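PDB 7D3U: monovalent Na+/H+ antiporter subunit D from Dietzia sp. DQ12-45-1b, which probably helps exchange sodium ions for protons across the bacterial membrane as one subunit of the multi-subunit Mrp antiporter complex. Local coordinates for residues F215-K220 with Y255-I260. Numbering follows the deposited sequence.
Sequences FALAIK and YAIYRI. With LMT (dodecyl-beta-D-maltoside), chain N.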
ATOM      1  N   PHE A 215     -10.477   1.315 -10.796  1.00 67.41           N
ATOM      2  CA  PHE A 215      -9.174   1.934 -11.001  1.00 67.41           C
ATOM      3  C   PHE A 215      -8.703   2.642  -9.740  1.00 67.41           C
ATOM      4  O   PHE A 215      -7.512   2.615  -9.415  1.00 67.41           O
ATOM      5  CB  PHE A 215      -9.241   2.900 -12.181  1.00 67.41           C
ATOM      6  CG  PHE A 215      -8.096   3.862 -12.249  1.00 67.41           C
ATOM      7  CD1 PHE A 215      -6.793   3.406 -12.316  1.00 67.41           C
ATOM      8  CD2 PHE A 215      -8.325   5.223 -12.260  1.00 67.41           C
ATOM      9  CE1 PHE A 215      -5.741   4.292 -12.378  1.00 67.41           C
ATOM     10  CE2 PHE A 215      -7.277   6.113 -12.327  1.00 67.41           C
ATOM     11  CZ  PHE A 215      -5.984   5.646 -12.390  1.00 67.41           C
ATOM     12  N   ALA A 216      -9.623   3.272  -9.008  1.00 64.80           N
ATOM     13  CA  ALA A 216      -9.256   3.823  -7.708  1.00 64.80           C
ATOM     14  C   ALA A 216      -8.809   2.729  -6.751  1.00 64.80           C
ATOM     15  O   ALA A 216      -7.799   2.882  -6.050  1.00 64.80           O
ATOM     16  CB  ALA A 216     -10.428   4.599  -7.113  1.00 64.80           C
ATOM     17  N   LEU A 217      -9.532   1.610  -6.721  1.00 64.69           N
ATOM     18  CA  LEU A 217      -9.124   0.498  -5.872  1.00 64.69           C
ATOM     19  C   LEU A 217      -7.816  -0.126  -6.341  1.00 64.69           C
ATOM     20  O   LEU A 217      -7.068  -0.671  -5.525  1.00 64.69           O
ATOM     21  CB  LEU A 217     -10.229  -0.553  -5.820  1.00 64.69           C
ATOM     22  CG  LEU A 217     -11.529  -0.050  -5.198  1.00 64.69           C
ATOM     23  CD1 LEU A 217     -12.685  -0.968  -5.541  1.00 64.69           C
ATOM     24  CD2 LEU A 217     -11.374   0.090  -3.696  1.00 64.69           C
ATOM     25  N   ALA A 218      -7.517  -0.048  -7.637  1.00 65.57           N
ATOM     26  CA  ALA A 218      -6.236  -0.534  -8.136  1.00 65.57           C
ATOM     27  C   ALA A 218      -5.095   0.387  -7.734  1.00 65.57           C
ATOM     28  O   ALA A 218      -4.000  -0.090  -7.415  1.00 65.57           O
ATOM     29  CB  ALA A 218      -6.288  -0.685  -9.654  1.00 65.57           C
ATOM     30  N   ILE A 219      -5.322   1.701  -7.761  1.00 63.89           N
ATOM     31  CA  ILE A 219      -4.348   2.632  -7.197  1.00 63.89           C
ATOM     32  C   ILE A 219      -4.090   2.287  -5.740  1.00 63.89           C
ATOM     33  O   ILE A 219      -2.940   2.213  -5.292  1.00 63.89           O
ATOM     34  CB  ILE A 219      -4.831   4.085  -7.340  1.00 63.89           C
ATOM     35  CG1 ILE A 219      -5.031   4.461  -8.802  1.00 63.89           C
ATOM     36  CG2 ILE A 219      -3.835   5.033  -6.703  1.00 63.89           C
ATOM     37  CD1 ILE A 219      -5.640   5.830  -8.971  1.00 63.89           C
ATOM     38  N   LYS A 220      -5.162   2.064  -4.979  1.00 64.93           N
ATOM     39  CA  LYS A 220      -5.004   1.675  -3.582  1.00 64.93           C
ATOM     40  C   LYS A 220      -4.312   0.325  -3.445  1.00 64.93           C
ATOM     41  O   LYS A 220      -3.701   0.049  -2.407  1.00 64.93           O
ATOM     42  CB  LYS A 220      -6.360   1.639  -2.887  1.00 64.93           C
ATOM     43  CG  LYS A 220      -7.020   2.991  -2.792  1.00 64.93           C
ATOM     44  CD  LYS A 220      -8.355   2.893  -2.095  1.00 64.93           C
ATOM     45  CE  LYS A 220      -9.030   4.244  -2.048  1.00 64.93           C
ATOM     46  NZ  LYS A 220      -8.241   5.217  -1.255  1.00 64.93           N
ATOM     47  N   TYR A 255      -9.924  -7.101  -1.792  1.00 65.32           N
ATOM     48  CA  TYR A 255     -11.257  -7.598  -1.467  1.00 65.32           C
ATOM     49  C   TYR A 255     -12.329  -6.760  -2.146  1.00 65.32           C
ATOM     50  O   TYR A 255     -13.339  -7.293  -2.620  1.00 65.32           O
ATOM     51  CB  TYR A 255     -11.462  -7.610   0.046  1.00 65.32           C
ATOM     52  CG  TYR A 255     -12.911  -7.713   0.467  1.00 65.32           C
ATOM     53  CD1 TYR A 255     -13.533  -8.946   0.578  1.00 65.32           C
ATOM     54  CD2 TYR A 255     -13.653  -6.579   0.762  1.00 65.32           C
ATOM     55  CE1 TYR A 255     -14.851  -9.049   0.962  1.00 65.32           C
ATOM     56  CE2 TYR A 255     -14.973  -6.671   1.146  1.00 65.32           C
ATOM     57  CZ  TYR A 255     -15.567  -7.909   1.245  1.00 65.32           C
ATOM     58  OH  TYR A 255     -16.884  -8.008   1.630  1.00 65.32           O
ATOM     59  N   ALA A 256     -12.129  -5.443  -2.201  1.00 63.97           N
ATOM     60  CA  ALA A 256     -13.105  -4.580  -2.848  1.00 63.97           C
ATOM     61  C   ALA A 256     -13.179  -4.847  -4.341  1.00 63.97           C
ATOM     62  O   ALA A 256     -14.271  -4.888  -4.912  1.00 63.97           O
ATOM     63  CB  ALA A 256     -12.763  -3.119  -2.591  1.00 63.97           C
ATOM     64  N   ILE A 257     -12.028  -5.018  -4.996  1.00 63.89           N
ATOM     65  CA  ILE A 257     -12.036  -5.329  -6.422  1.00 63.89           C
ATOM     66  C   ILE A 257     -12.759  -6.644  -6.666  1.00 63.89           C
ATOM     67  O   ILE A 257     -13.578  -6.761  -7.587  1.00 63.89           O
ATOM     68  CB  ILE A 257     -10.601  -5.365  -6.977  1.00 63.89           C
ATOM     69  CG1 ILE A 257     -10.009  -3.958  -7.014  1.00 63.89           C
ATOM     70  CG2 ILE A 257     -10.587  -5.971  -8.366  1.00 63.89           C
ATOM     71  CD1 ILE A 257      -8.694  -3.870  -7.746  1.00 63.89           C
ATOM     72  N   TYR A 258     -12.481  -7.648  -5.831  1.00 66.00           N
ATOM     73  CA  TYR A 258     -13.154  -8.935  -5.961  1.00 66.00           C
ATOM     74  C   TYR A 258     -14.663  -8.777  -5.842  1.00 66.00           C
ATOM     75  O   TYR A 258     -15.415  -9.220  -6.717  1.00 66.00           O
ATOM     76  CB  TYR A 258     -12.638  -9.905  -4.904  1.00 66.00           C
ATOM     77  CG  TYR A 258     -11.488 -10.764  -5.364  1.00 66.00           C
ATOM     78  CD1 TYR A 258     -10.248 -10.208  -5.630  1.00 66.00           C
ATOM     79  CD2 TYR A 258     -11.641 -12.131  -5.527  1.00 66.00           C
ATOM     80  CE1 TYR A 258      -9.196 -10.984  -6.047  1.00 66.00           C
ATOM     81  CE2 TYR A 258     -10.593 -12.916  -5.945  1.00 66.00           C
ATOM     82  CZ  TYR A 258      -9.374 -12.338  -6.203  1.00 66.00           C
ATOM     83  OH  TYR A 258      -8.323 -13.113  -6.620  1.00 66.00           O
ATOM     84  N   ARG A 259     -15.122  -8.137  -4.766  1.00 67.49           N
ATOM     85  CA  ARG A 259     -16.556  -8.007  -4.535  1.00 67.49           C
ATOM     86  C   ARG A 259     -17.229  -7.207  -5.642  1.00 67.49           C
ATOM     87  O   ARG A 259     -18.309  -7.579  -6.116  1.00 67.49           O
ATOM     88  CB  ARG A 259     -16.811  -7.357  -3.177  1.00 67.49           C
ATOM     89  CG  ARG A 259     -18.275  -7.248  -2.813  1.00 67.49           C
ATOM     90  CD  ARG A 259     -18.819  -8.588  -2.373  1.00 67.49           C
ATOM     91  NE  ARG A 259     -18.395  -8.926  -1.020  1.00 67.49           N
ATOM     92  CZ  ARG A 259     -18.530 -10.128  -0.474  1.00 67.49           C
ATOM     93  NH1 ARG A 259     -19.079 -11.114  -1.168  1.00 67.49           N
ATOM     94  NH2 ARG A 259     -18.117 -10.345   0.765  1.00 67.49           N
ATOM     95  N   ILE A 260     -16.606  -6.110  -6.074  1.00 67.38           N
ATOM     96  CA  ILE A 260     -17.218  -5.257  -7.085  1.00 67.38           C
ATOM     97  C   ILE A 260     -17.310  -5.987  -8.416  1.00 67.38           C
ATOM     98  O   ILE A 260     -18.377  -6.036  -9.038  1.00 67.38           O
ATOM     99  CB  ILE A 260     -16.440  -3.937  -7.218  1.00 67.38           C
ATOM    100  CG1 ILE A 260     -16.632  -3.084  -5.968  1.00 67.38           C
ATOM    101  CG2 ILE A 260     -16.910  -3.172  -8.431  1.00 67.38           C
ATOM    102  CD1 ILE A 260     -18.068  -2.940  -5.565  1.00 67.38           C
TER
HETATM  103  C1B LMT N 608     -14.453  -5.364 -28.687  1.00 82.03           C
HETATM  104  C2B LMT N 608     -15.054  -4.532 -29.832  1.00 82.03           C
HETATM  105  C3B LMT N 608     -16.181  -5.314 -30.537  1.00 82.03           C
HETATM  106  C4B LMT N 608     -17.234  -5.826 -29.520  1.00 82.03           C
HETATM  107  C5B LMT N 608     -16.494  -6.444 -28.321  1.00 82.03           C
HETATM  108  C6B LMT N 608     -17.119  -7.786 -27.957  1.00 82.03           C
HETATM  109  O1B LMT N 608     -14.566  -4.640 -27.512  1.00 82.03           O
HETATM  110  O2B LMT N 608     -15.545  -3.382 -29.275  1.00 82.03           O
HETATM  111  O3B LMT N 608     -15.680  -6.319 -31.324  1.00 82.03           O
HETATM  112  O4' LMT N 608     -18.027  -4.793 -29.081  1.00 82.03           O
HETATM  113  O5B LMT N 608     -15.116  -6.582 -28.559  1.00 82.03           O
HETATM  114  O6B LMT N 608     -16.359  -8.417 -27.009  1.00 82.03           O
HETATM  115  C1' LMT N 608     -12.580  -2.899 -24.429  1.00 82.03           C
HETATM  116  C2' LMT N 608     -12.067  -2.442 -25.802  1.00 82.03           C
HETATM  117  C3' LMT N 608     -13.020  -2.935 -26.923  1.00 82.03           C
HETATM  118  C4' LMT N 608     -13.396  -4.419 -26.763  1.00 82.03           C
HETATM  119  C5' LMT N 608     -13.768  -4.631 -25.281  1.00 82.03           C
HETATM  120  C6' LMT N 608     -14.238  -6.023 -24.962  1.00 82.03           C
HETATM  121  O1' LMT N 608     -11.673  -2.599 -23.460  1.00 82.03           O
HETATM  122  O2' LMT N 608     -12.057  -1.074 -25.816  1.00 82.03           O
HETATM  123  O3' LMT N 608     -12.453  -2.739 -28.145  1.00 82.03           O
HETATM  124  O5' LMT N 608     -12.695  -4.303 -24.453  1.00 82.03           O
HETATM  125  O6' LMT N 608     -13.292  -6.867 -25.481  1.00 82.03           O
HETATM  126  C1  LMT N 608     -12.100  -1.626 -22.542  1.00 82.03           C
HETATM  127  C2  LMT N 608     -11.178  -1.787 -21.374  1.00 82.03           C
HETATM  128  C3  LMT N 608     -11.046  -0.611 -20.468  1.00 82.03           C
HETATM  129  C4  LMT N 608      -9.811  -0.837 -19.642  1.00 82.03           C
HETATM  130  C5  LMT N 608      -9.544   0.347 -18.782  1.00 82.03           C
HETATM  131  C6  LMT N 608     -10.201   0.226 -17.452  1.00 82.03           C
HETATM  132  C7  LMT N 608      -9.164   0.272 -16.372  1.00 82.03           C
HETATM  133  C8  LMT N 608      -9.748  -0.296 -15.129  1.00 82.03           C
HETATM  134  C9  LMT N 608      -8.750  -0.572 -14.060  1.00 82.03           C
HETATM  135  C10 LMT N 608      -8.905  -2.012 -13.672  1.00 82.03           C
HETATM  136  C11 LMT N 608      -8.219  -2.297 -12.377  1.00 82.03           C
HETATM  137  C12 LMT N 608      -8.515  -3.673 -11.890  1.00 82.03           C
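L217 and I257 face each other across the segments 215-220 and 255-260 where helices 204-221 and 249-263 pass, their CA atoms 6.5 Å apart. The segments run nearly antiparallel, with axes 9.6 Å apart and N-to-C directions at 156°. L217 points toward the other helix and does most of the touching. Its CG stands anti to the carbonyl carbon (chi1 -63°), which sends the isobutyl fork over A256; CD1 and CD2 both rest on the A256 methyl, with CD1 3.7 Å from A256 CB. From CD1 the packing reaches one turn further along the partner helix, more loosely, to I260. At the base of the L217 side chain, CB lies 3.6 Å from I257 CG1. The extended CG1-CD1 branch of I257 (chi2 -171°) reaches across to the other helix and lays its end along the backbone there, CD1 being 4.0 Å from A218 N and more loosely against the A218 methyl. That methyl also meets the alkyl tail of a bound dodecyl-beta-D-maltoside, CB to C11 at 3.7 Å. Helix 129-146 adds F132, which touches both L217 and A256, while L312 of helix 296-316 packs on I257. Polar groups turn elsewhere. R259 grips Y255 OH side-on through NE and NH2, the oxygen lying in the guanidinium plane with NH2 at 2.8 Å, and its NH1 forms a salt bridge with D77; K220 NZ is hydrogen-bonded to S174 OG. Between these two segments of predicted transmembrane helices, within the membrane-embedded part shared by Mrp antiporter subunits and NADH:quinone oxidoreductase, the side-chain contacts are therefore all aliphatic: shape and burial hold them, without polar bonds, and the detergent tail, its C12 4.1 Å from I257 CD1, lies against both helices.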